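Long-range contacts in cell division GTPase FtsZ, diverged (Clostridium botulinum C, PDB 3V3T), which belongs to the tubulin/FtsZ family, joining a Rossmann-like GTPase domain to a C-terminal domain like that of TubZ: residues Gly127-Ala132 and Ile161-Asn166; Lys177-Leu182 and Ser235-Tyr240; Lys210-Ile215 and Glu288-Thr293. The protein carries 1 engineered substitution. All coordinates share one frame; numbering follows the deposited sequence. Where two conformers were deposited one is given.

Interaction 1. Residues Gly127-Ala132 and Ile161-Asn166; sequences GVLPKA and IYLLDN
Gly-127 and Leu-129 of strand 122-129 pair in parallel with strand 160-165 through four backbone hydrogen bonds. Gly-127 spans Leu-163, its N donating to Tyr-162 O (3.1 Å) and its O accepting from Leu-164 N (2.7 Å). Leu-129 spans Asp-165 in the same way, with its N on Leu-164 O (2.8 Å) and its O taking Asn-166 N (3.0 Å). The short segments diverge by 28°, as strands of a twisted sheet do. On one face the methyl CG2 of Val-128 meets CD1 of Leu-164 at 4.1 Å. The other methyl, CG1, is set anti to the backbone N (chi1 -172°) and reaches the amide of Asn-166, coming within 3.4 Å of its OD1; the two side chains cross at about a right angle. On the opposite face CG of Leu-129 touches CD1 of Leu-163, which also lies against the carbonyl O of Gly-127. Beyond the paired strands, Lys-131 lays its CG over Asn-166 CB, and the bend at its last torsion (chi4 -64°) returns NZ to Asn-166 O at 3.3 Å. The same NZ is bound by the carbonyls of Arg-169 and Glu-170, so three backbone oxygens collect round one ammonium group. A water takes hydrogen bonds from Lys-131 N and Asn-166 ND2, linking the two segments once more just past the paired strands, while Asp-165 OD1 accepts from Asn-167 N. The pairing closes a beta-alpha-beta unit whose helix, 136-152, touches Pro-130 and Leu-163. Helix 291-306 covers Leu-129 and Leu-163 on that face, helix 172-187 covers Leu-164 on the other, and the strands next in the sheet are 91-97 and 211-217.

Interaction 2. Residues Lys177-Leu182 and Ser235-Tyr240; sequences KEFATL and SIFAEY
A water molecule couples Glu-178 to Ile-236, giving a hydrogen bond to carboxylate oxygen OE2 (2.9 Å) and receiving one from the backbone N of Ile-236 (3.0 Å). It joins helix 172-187, packed on one face of the central sheet of this tubulin/FtsZ-like fold, to the loop that follows helix 224-233. The other carboxylate oxygen, OE1, forms a salt bridge with Arg-169, which probably helps to fix the Glu-178 side chain where the water can bridge. Apart from this water bridge the contact is apolar, and Ile-236 carries most of it. Its CG1 takes the crowded position between backbone N and carbonyl carbon (chi1 60°), which sends CD1 onto the helix backbone, 3.5 Å from Phe-179 N and 3.7 Å from Phe-179 CB. Leu-182 reaches this CD1 tip to tip through its own CD1, whereas the Ile-236 methyl CG2 lies 3.9 Å from Glu-178 CD. Phe-237 extends the apolar contact: its CZ comes to the edge of the Phe-179 ring, near that ring's plane, 4.0 Å from CD1, and the two side chains cross at about a right angle. Leu-182 CD1 in turn sits at the edge of the Phe-237 ring, 4.1 Å from CE2. Both phenylalanines also pack on Leu-164 of strand 160-165, so helix and loop close over the same patch of sheet. The loop is shaped there by an ST turn, in which Ser-235 OG accepts from Phe-237 N at 3.2 Å.

Interaction 3. Residues Lys210-Ile215 and Glu288-Thr293; sequences KKSNVI and EPQKTT
Ser-212 OG donates a short hydrogen bond to Gln-290 OE1 (2.7 Å), arriving 34° off the plane of the amide carbonyl. The bond ties strand 211-217 to the N-cap residue of helix 291-306, where the chain leaves the neighbouring antiparallel strand 281-287 through an inverse gamma turn centred on Gln-290. That turn is closed by Lys-291 N on Pro-289 O at 2.7 Å. A water completes the polar group: it donates to Ser-212 OG and to Asn-213 O (2.8 Å) and accepts from Gln-290 NE2 (3.0 Å). Both ends of the amide are therefore used, which sets its flip, and NE2 has a further acceptor in Ala-238 O. Towards solvent, Lys-211 and Glu-288 cross obliquely in a long salt bridge, NZ to OE1 at 3.8 Å. The lysine bends at chi2 and chi3, bringing CE, 3.6 Å from Glu-288 OE1, closer to the carboxylate than the ammonium itself. Packing beyond these bonds is slight: Lys-211 CG approaches CD of the Pro-289 ring, and the methyl CG2 of buried Val-214 lies 4.3 Å from the amide nitrogen NE2 of Gln-290.

All three contacts are largely buried; interaction 3 alone runs out to an exposed residue, Glu-288. Interactions 1 and 2 share strand 160-165. In interaction 1 that strand is paired by backbone bonds; in interaction 2 its Leu-164 lies under the apolar helix-loop packing, and the loop itself hydrogen-bonds to the strand, Ala-238 N to Leu-163 O and Asp-165 N to Ile-236 O. Interaction 3 lies one strand further along the sheet, where Ile-161 bonds to Lys-211 and Asn-213. Its chemistry is side-chain and water hydrogen bonding, with a long charged pair where the contact nears solvent. Thr-293 OG1 bonds to Glu-239 O, so, with Gln-290, it connects residues 235-240 to interaction 3.

Interaction 1. Residues Gly127-Ala132 and Ile161-Asn166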
loop_
_atom_site.group_PDB
_atom_site.type_symbol
_atom_site.label_atom_id
_atom_site.label_comp_id
_atom_site.label_asym_id
_atom_site.label_seq_id
_atom_site.Cartn_x
_atom_site.Cartn_y
_atom_site.Cartn_z
ATOM N N GLY A 127 -1.226 -3.621 -1.994
ATOM C CA GLY A 127 -1.553 -4.460 -3.133
ATOM C C GLY A 127 -1.939 -3.676 -4.388
ATOM O O GLY A 127 -2.650 -2.663 -4.318
ATOM N N VAL A 128 -1.482 -4.156 -5.541
ATOM C CA VAL A 128 -1.859 -3.568 -6.812
ATOM C C VAL A 128 -2.877 -4.435 -7.545
ATOM O O VAL A 128 -2.613 -5.596 -7.842
ATOM C CB VAL A 128 -0.630 -3.360 -7.726
ATOM C CG1 VAL A 128 -1.034 -2.566 -8.970
ATOM C CG2 VAL A 128 0.480 -2.626 -6.976
ATOM N N LEU A 129 -4.046 -3.864 -7.826
ATOM C CA LEU A 129 -5.050 -4.534 -8.644
ATOM C C LEU A 129 -4.669 -4.438 -10.122
ATOM O O LEU A 129 -4.087 -3.449 -10.553
ATOM C CB LEU A 129 -6.421 -3.894 -8.430
ATOM C CG LEU A 129 -7.007 -3.898 -7.019
ATOM C CD1 LEU A 129 -8.212 -2.952 -6.959
ATOM C CD2 LEU A 129 -7.419 -5.303 -6.620
ATOM N N PRO A 130 -4.992 -5.473 -10.906
ATOM C CA PRO A 130 -4.627 -5.520 -12.325
ATOM C C PRO A 130 -5.534 -4.647 -13.195
ATOM O O PRO A 130 -6.676 -4.412 -12.816
ATOM C CB PRO A 130 -4.843 -6.997 -12.679
ATOM C CG PRO A 130 -5.940 -7.438 -11.748
ATOM C CD PRO A 130 -5.731 -6.674 -10.469
ATOM N N LYS A 131 -5.032 -4.181 -14.342
ATOM C CA LYS A 131 -5.856 -3.469 -15.317
ATOM C C LYS A 131 -6.999 -4.359 -15.795
ATOM O O LYS A 131 -6.854 -5.592 -15.866
ATOM C CB LYS A 131 -5.048 -3.115 -16.565
ATOM C CG LYS A 131 -3.930 -2.120 -16.425
ATOM C CD LYS A 131 -3.211 -2.006 -17.778
ATOM C CE LYS A 131 -2.103 -0.967 -17.759
ATOM N NZ LYS A 131 -2.668 0.398 -17.516
ATOM N N ALA A 132 -8.110 -3.728 -16.172
ATOM C CA ALA A 132 -9.240 -4.411 -16.817
ATOM C C ALA A 132 -8.875 -5.224 -18.061
ATOM O O ALA A 132 -9.570 -6.182 -18.409
ATOM C CB ALA A 132 -10.342 -3.405 -17.174
ATOM N N ILE A 161 -4.168 -1.141 4.909
ATOM C CA ILE A 161 -4.179 -1.595 3.522
ATOM C C ILE A 161 -3.975 -0.388 2.601
ATOM O O ILE A 161 -4.665 0.616 2.746
ATOM C CB ILE A 161 -5.538 -2.268 3.166
ATOM C CG1 ILE A 161 -5.705 -3.592 3.908
ATOM C CG2 ILE A 161 -5.664 -2.494 1.659
ATOM C CD1 ILE A 161 -7.100 -4.207 3.761
ATOM N N TYR A 162 -3.017 -0.477 1.679
ATOM C CA TYR A 162 -2.837 0.552 0.669
ATOM C C TYR A 162 -3.150 -0.135 -0.648
ATOM O O TYR A 162 -2.336 -0.891 -1.158
ATOM C CB TYR A 162 -1.396 1.083 0.650
ATOM C CG TYR A 162 -0.891 1.670 1.961
ATOM C CD1 TYR A 162 -0.775 3.045 2.127
ATOM C CD2 TYR A 162 -0.510 0.846 3.029
ATOM C CE1 TYR A 162 -0.312 3.591 3.306
ATOM C CE2 TYR A 162 -0.043 1.393 4.230
ATOM C CZ TYR A 162 0.056 2.768 4.352
ATOM O OH TYR A 162 0.510 3.348 5.506
ATOM N N LEU A 163 -4.349 0.097 -1.174
ATOM C CA LEU A 163 -4.829 -0.652 -2.324
ATOM C C LEU A 163 -4.697 0.210 -3.563
ATOM O O LEU A 163 -5.385 1.241 -3.688
ATOM C CB LEU A 163 -6.301 -1.052 -2.124
ATOM C CG LEU A 163 -6.844 -2.104 -3.103
ATOM C CD1 LEU A 163 -5.933 -3.332 -3.065
ATOM C CD2 LEU A 163 -8.309 -2.521 -2.793
ATOM N N LEU A 164 -3.825 -0.219 -4.471
ATOM C CA LEU A 164 -3.520 0.520 -5.703
ATOM C C LEU A 164 -4.226 -0.098 -6.904
ATOM O O LEU A 164 -4.508 -1.303 -6.914
ATOM C CB LEU A 164 -2.001 0.547 -5.952
ATOM C CG LEU A 164 -1.122 1.049 -4.804
ATOM C CD1 LEU A 164 0.344 1.095 -5.211
ATOM C CD2 LEU A 164 -1.574 2.433 -4.353
ATOM N N ASP A 165 -4.488 0.717 -7.924
ATOM C CA ASP A 165 -5.266 0.271 -9.074
ATOM C C ASP A 165 -4.560 0.569 -10.410
ATOM O O ASP A 165 -4.506 1.718 -10.857
ATOM C CB ASP A 165 -6.647 0.934 -9.042
ATOM C CG ASP A 165 -7.569 0.448 -10.150
ATOM O OD1 ASP A 165 -7.106 -0.281 -11.061
ATOM O OD2 ASP A 165 -8.771 0.803 -10.107
ATOM N N ASN A 166 -4.032 -0.473 -11.050
ATOM C CA ASN A 166 -3.346 -0.309 -12.321
ATOM C C ASN A 166 -4.225 0.276 -13.426
ATOM O O ASN A 166 -3.702 0.714 -14.444
ATOM C CB ASN A 166 -2.766 -1.633 -12.814
ATOM C CG ASN A 166 -1.345 -1.852 -12.366
ATOM O OD1 ASN A 166 -0.664 -0.924 -11.915
ATOM N ND2 ASN A 166 -0.881 -3.089 -12.484
HETATM O O HOH W 1 -2.099 -4.952 -14.856
#

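Interaction 2. Residues Lys177-Leu182 and Ser235-Tyr240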
loop_
_atom_site.group_PDB
_atom_site.type_symbol
_atom_site.label_atom_id
_atom_site.label_comp_id
_atom_site.label_asym_id
_atom_site.label_seq_id
_atom_site.Cartn_x
_atom_site.Cartn_y
_atom_site.Cartn_z
ATOM N N LYS A 177 5.995 4.805 -9.329
ATOM C CA LYS A 177 6.692 6.045 -9.050
ATOM C C LYS A 177 5.822 6.952 -8.223
ATOM O O LYS A 177 6.300 7.611 -7.301
ATOM C CB LYS A 177 7.063 6.766 -10.345
ATOM C CG LYS A 177 8.192 6.131 -11.129
ATOM C CD LYS A 177 8.393 6.876 -12.448
ATOM C CE LYS A 177 9.470 6.232 -13.308
ATOM N NZ LYS A 177 9.798 7.075 -14.505
ATOM N N GLU A 178 4.542 7.016 -8.574
ATOM C CA GLU A 178 3.645 7.918 -7.874
ATOM C C GLU A 178 3.394 7.446 -6.446
ATOM O O GLU A 178 3.350 8.262 -5.520
ATOM C CB GLU A 178 2.329 8.092 -8.623
ATOM C CG GLU A 178 1.433 9.121 -7.976
ATOM C CD GLU A 178 0.544 9.847 -8.969
ATOM O OE1 GLU A 178 0.735 9.685 -10.210
ATOM O OE2 GLU A 178 -0.347 10.584 -8.490
ATOM N N PHE A 179 3.242 6.138 -6.261
ATOM C CA PHE A 179 3.023 5.635 -4.909
ATOM C C PHE A 179 4.220 5.934 -4.039
ATOM O O PHE A 179 4.075 6.367 -2.895
ATOM C CB PHE A 179 2.748 4.135 -4.839
ATOM C CG PHE A 179 2.677 3.624 -3.416
ATOM C CD1 PHE A 179 1.546 3.859 -2.639
ATOM C CD2 PHE A 179 3.763 2.969 -2.839
ATOM C CE1 PHE A 179 1.477 3.413 -1.316
ATOM C CE2 PHE A 179 3.707 2.519 -1.523
ATOM C CZ PHE A 179 2.569 2.731 -0.758
ATOM N N ALA A 180 5.407 5.709 -4.586
ATOM C CA ALA A 180 6.620 5.961 -3.833
ATOM C C ALA A 180 6.663 7.426 -3.412
ATOM O O ALA A 180 6.968 7.748 -2.259
ATOM C CB ALA A 180 7.833 5.597 -4.647
ATOM N N THR A 181 6.324 8.314 -4.338
ATOM C CA THR A 181 6.332 9.740 -4.032
ATOM C C THR A 181 5.297 10.068 -2.959
ATOM O O THR A 181 5.596 10.766 -1.985
ATOM C CB THR A 181 6.113 10.589 -5.296
ATOM O OG1 THR A 181 7.162 10.310 -6.224
ATOM C CG2 THR A 181 6.129 12.085 -4.973
ATOM N N LEU A 182 4.084 9.548 -3.116
ATOM C CA LEU A 182 3.025 9.876 -2.168
ATOM C C LEU A 182 3.363 9.344 -0.779
ATOM O O LEU A 182 3.173 10.022 0.225
ATOM C CB LEU A 182 1.678 9.339 -2.638
ATOM C CG LEU A 182 1.082 10.021 -3.870
ATOM C CD1 LEU A 182 -0.147 9.262 -4.337
ATOM C CD2 LEU A 182 0.727 11.460 -3.555
ATOM N N SER A 235 -6.747 9.506 -8.723
ATOM C CA SER A 235 -5.971 8.809 -7.687
ATOM C C SER A 235 -5.480 7.423 -8.112
ATOM O O SER A 235 -6.215 6.661 -8.730
ATOM C CB SER A 235 -6.776 8.695 -6.389
ATOM O OG SER A 235 -6.004 8.091 -5.377
ATOM N N ILE A 236 -4.235 7.098 -7.776
ATOM C CA ILE A 236 -3.709 5.776 -8.072
ATOM C C ILE A 236 -4.244 4.710 -7.119
ATOM O O ILE A 236 -4.099 3.506 -7.381
ATOM C CB ILE A 236 -2.181 5.730 -8.025
ATOM C CG1 ILE A 236 -1.676 6.131 -6.634
ATOM C CG2 ILE A 236 -1.606 6.590 -9.112
ATOM C CD1 ILE A 236 -0.254 5.715 -6.371
ATOM N N PHE A 237 -4.839 5.150 -6.012
ATOM C CA PHE A 237 -5.510 4.243 -5.069
ATOM C C PHE A 237 -6.876 3.791 -5.555
ATOM O O PHE A 237 -7.588 4.552 -6.192
ATOM C CB PHE A 237 -5.692 4.900 -3.704
ATOM C CG PHE A 237 -4.412 5.081 -2.955
ATOM C CD1 PHE A 237 -4.030 4.179 -1.985
ATOM C CD2 PHE A 237 -3.573 6.146 -3.242
ATOM C CE1 PHE A 237 -2.819 4.347 -1.293
ATOM C CE2 PHE A 237 -2.369 6.316 -2.546
ATOM C CZ PHE A 237 -2.002 5.414 -1.579
ATOM N N ALA A 238 -7.225 2.541 -5.248
ATOM C CA ALA A 238 -8.517 1.995 -5.619
ATOM C C ALA A 238 -9.640 2.876 -5.087
ATOM O O ALA A 238 -9.630 3.291 -3.931
ATOM C CB ALA A 238 -8.662 0.595 -5.085
ATOM N N GLU A 239 -10.623 3.140 -5.932
ATOM C CA GLU A 239 -11.732 3.987 -5.541
ATOM C C GLU A 239 -12.505 3.479 -4.315
ATOM O O GLU A 239 -12.840 2.301 -4.225
ATOM C CB GLU A 239 -12.692 4.149 -6.716
ATOM C CG GLU A 239 -13.942 4.937 -6.369
ATOM C CD GLU A 239 -14.855 5.107 -7.565
ATOM O OE1 GLU A 239 -14.612 4.446 -8.594
ATOM O OE2 GLU A 239 -15.812 5.903 -7.479
ATOM N N TYR A 240 -12.833 4.389 -3.400
ATOM C CA TYR A 240 -13.678 4.041 -2.262
ATOM C C TYR A 240 -15.008 4.783 -2.325
ATOM O O TYR A 240 -15.066 5.926 -2.772
ATOM C CB TYR A 240 -12.958 4.308 -0.929
ATOM C CG TYR A 240 -12.556 5.747 -0.671
ATOM C CD1 TYR A 240 -13.404 6.615 0.016
ATOM C CD2 TYR A 240 -11.313 6.231 -1.084
ATOM C CE1 TYR A 240 -13.034 7.922 0.279
ATOM C CE2 TYR A 240 -10.931 7.544 -0.832
ATOM C CZ TYR A 240 -11.791 8.381 -0.148
ATOM O OH TYR A 240 -11.415 9.685 0.112
HETATM O O HOH W 2 -2.592 9.479 -7.062
#

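Interaction 3. Residues Lys210-Ile215 and Glu288-Thr293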
loop_
_atom_site.group_PDB
_atom_site.type_symbol
_atom_site.label_atom_id
_atom_site.label_comp_id
_atom_site.label_asym_id
_atom_site.label_seq_id
_atom_site.Cartn_x
_atom_site.Cartn_y
_atom_site.Cartn_z
ATOM N N LYS A 210 -5.760 0.914 11.187
ATOM C CA LYS A 210 -6.102 -0.267 10.419
ATOM C C LYS A 210 -7.132 0.049 9.344
ATOM O O LYS A 210 -7.738 1.114 9.350
ATOM C CB LYS A 210 -6.635 -1.365 11.329
ATOM C CG LYS A 210 -5.781 -1.629 12.554
ATOM C CD LYS A 210 -4.373 -2.016 12.173
ATOM C CE LYS A 210 -3.598 -2.373 13.428
ATOM N NZ LYS A 210 -4.509 -2.994 14.442
ATOM N N LYS A 211 -7.324 -0.909 8.443
ATOM C CA LYS A 211 -8.166 -0.739 7.272
ATOM C C LYS A 211 -7.430 0.091 6.243
ATOM O O LYS A 211 -6.187 0.106 6.192
ATOM C CB LYS A 211 -9.505 -0.104 7.657
ATOM C CG LYS A 211 -10.367 -1.057 8.495
ATOM C CD LYS A 211 -11.161 -0.330 9.573
ATOM C CE LYS A 211 -12.472 0.223 9.064
ATOM N NZ LYS A 211 -13.129 1.078 10.112
ATOM N N SER A 212 -8.190 0.815 5.440
ATOM C CA SER A 212 -7.635 1.371 4.230
ATOM C C SER A 212 -7.149 2.795 4.361
ATOM O O SER A 212 -7.795 3.656 4.945
ATOM C CB SER A 212 -8.628 1.245 3.072
ATOM O OG SER A 212 -8.161 0.276 2.169
ATOM N N ASN A 213 -5.994 3.011 3.762
ATOM C CA ASN A 213 -5.385 4.313 3.765
ATOM C C ASN A 213 -5.315 4.849 2.320
ATOM O O ASN A 213 -5.092 4.101 1.368
ATOM C CB ASN A 213 -4.012 4.233 4.460
ATOM C CG ASN A 213 -4.120 3.881 5.967
ATOM O OD1 ASN A 213 -5.192 3.506 6.478
ATOM N ND2 ASN A 213 -2.994 3.995 6.676
ATOM N N VAL A 214 -5.573 6.146 2.158
ATOM C CA VAL A 214 -5.453 6.784 0.846
ATOM C C VAL A 214 -4.658 8.101 1.007
ATOM O O VAL A 214 -4.885 8.862 1.947
ATOM C CB VAL A 214 -6.839 7.034 0.188
ATOM C CG1 VAL A 214 -6.727 8.012 -0.978
ATOM C CG2 VAL A 214 -7.431 5.724 -0.294
ATOM N N ILE A 215 -3.701 8.343 0.113
ATOM C CA ILE A 215 -2.878 9.549 0.166
ATOM C C ILE A 215 -3.206 10.399 -1.052
ATOM O O ILE A 215 -3.173 9.897 -2.173
ATOM C CB ILE A 215 -1.360 9.199 0.140
ATOM C CG1 ILE A 215 -1.011 8.212 1.255
ATOM C CG2 ILE A 215 -0.504 10.465 0.226
ATOM C CD1 ILE A 215 0.417 7.705 1.209
ATOM N N GLU A 288 -13.161 2.198 5.042
ATOM C CA GLU A 288 -13.617 0.835 4.769
ATOM C C GLU A 288 -12.896 0.314 3.529
ATOM O O GLU A 288 -12.830 1.004 2.524
ATOM C CB GLU A 288 -15.127 0.783 4.568
ATOM C CG GLU A 288 -15.765 -0.443 5.176
ATOM C CD GLU A 288 -15.525 -0.529 6.672
ATOM O OE1 GLU A 288 -15.614 0.520 7.350
ATOM O OE2 GLU A 288 -15.235 -1.641 7.168
ATOM N N PRO A 289 -12.342 -0.904 3.607
ATOM C CA PRO A 289 -11.647 -1.546 2.477
ATOM C C PRO A 289 -12.507 -1.597 1.202
ATOM O O PRO A 289 -13.703 -1.914 1.266
ATOM C CB PRO A 289 -11.360 -2.958 3.003
ATOM C CG PRO A 289 -11.306 -2.771 4.510
ATOM C CD PRO A 289 -12.323 -1.733 4.826
ATOM N N GLN A 290 -11.884 -1.315 0.056
ATOM C CA GLN A 290 -12.613 -1.050 -1.193
ATOM C C GLN A 290 -13.177 -2.308 -1.872
ATOM O O GLN A 290 -12.806 -2.651 -3.004
ATOM C CB GLN A 290 -11.721 -0.253 -2.162
ATOM C CG GLN A 290 -11.173 1.079 -1.563
ATOM C CD GLN A 290 -9.782 0.931 -0.950
ATOM O OE1 GLN A 290 -9.551 0.028 -0.152
ATOM N NE2 GLN A 290 -8.838 1.805 -1.345
ATOM N N LYS A 291 -14.090 -2.978 -1.176
ATOM C CA LYS A 291 -14.716 -4.205 -1.666
ATOM C C LYS A 291 -15.383 -4.051 -3.042
ATOM O O LYS A 291 -15.198 -4.882 -3.930
ATOM C CB LYS A 291 -15.714 -4.745 -0.629
ATOM C CG LYS A 291 -15.049 -5.570 0.485
ATOM C CD LYS A 291 -15.563 -5.227 1.888
ATOM C CE LYS A 291 -14.818 -6.018 2.957
ATOM N NZ LYS A 291 -15.041 -7.497 2.799
ATOM N N THR A 292 -16.152 -2.985 -3.213
ATOM C CA THR A 292 -16.823 -2.710 -4.480
ATOM C C THR A 292 -15.852 -2.642 -5.662
ATOM O O THR A 292 -16.073 -3.280 -6.680
ATOM C CB THR A 292 -17.621 -1.381 -4.406
ATOM O OG1 THR A 292 -18.410 -1.377 -3.219
ATOM C CG2 THR A 292 -18.544 -1.219 -5.615
ATOM N N THR A 293 -14.779 -1.866 -5.532
ATOM C CA THR A 293 -13.826 -1.762 -6.621
ATOM C C THR A 293 -13.203 -3.113 -6.914
ATOM O O THR A 293 -13.009 -3.464 -8.072
ATOM C CB THR A 293 -12.691 -0.801 -6.297
ATOM O OG1 THR A 293 -13.237 0.476 -5.995
ATOM C CG2 THR A 293 -11.736 -0.685 -7.495
HETATM O O HOH W 3 -6.261 1.846 0.227
#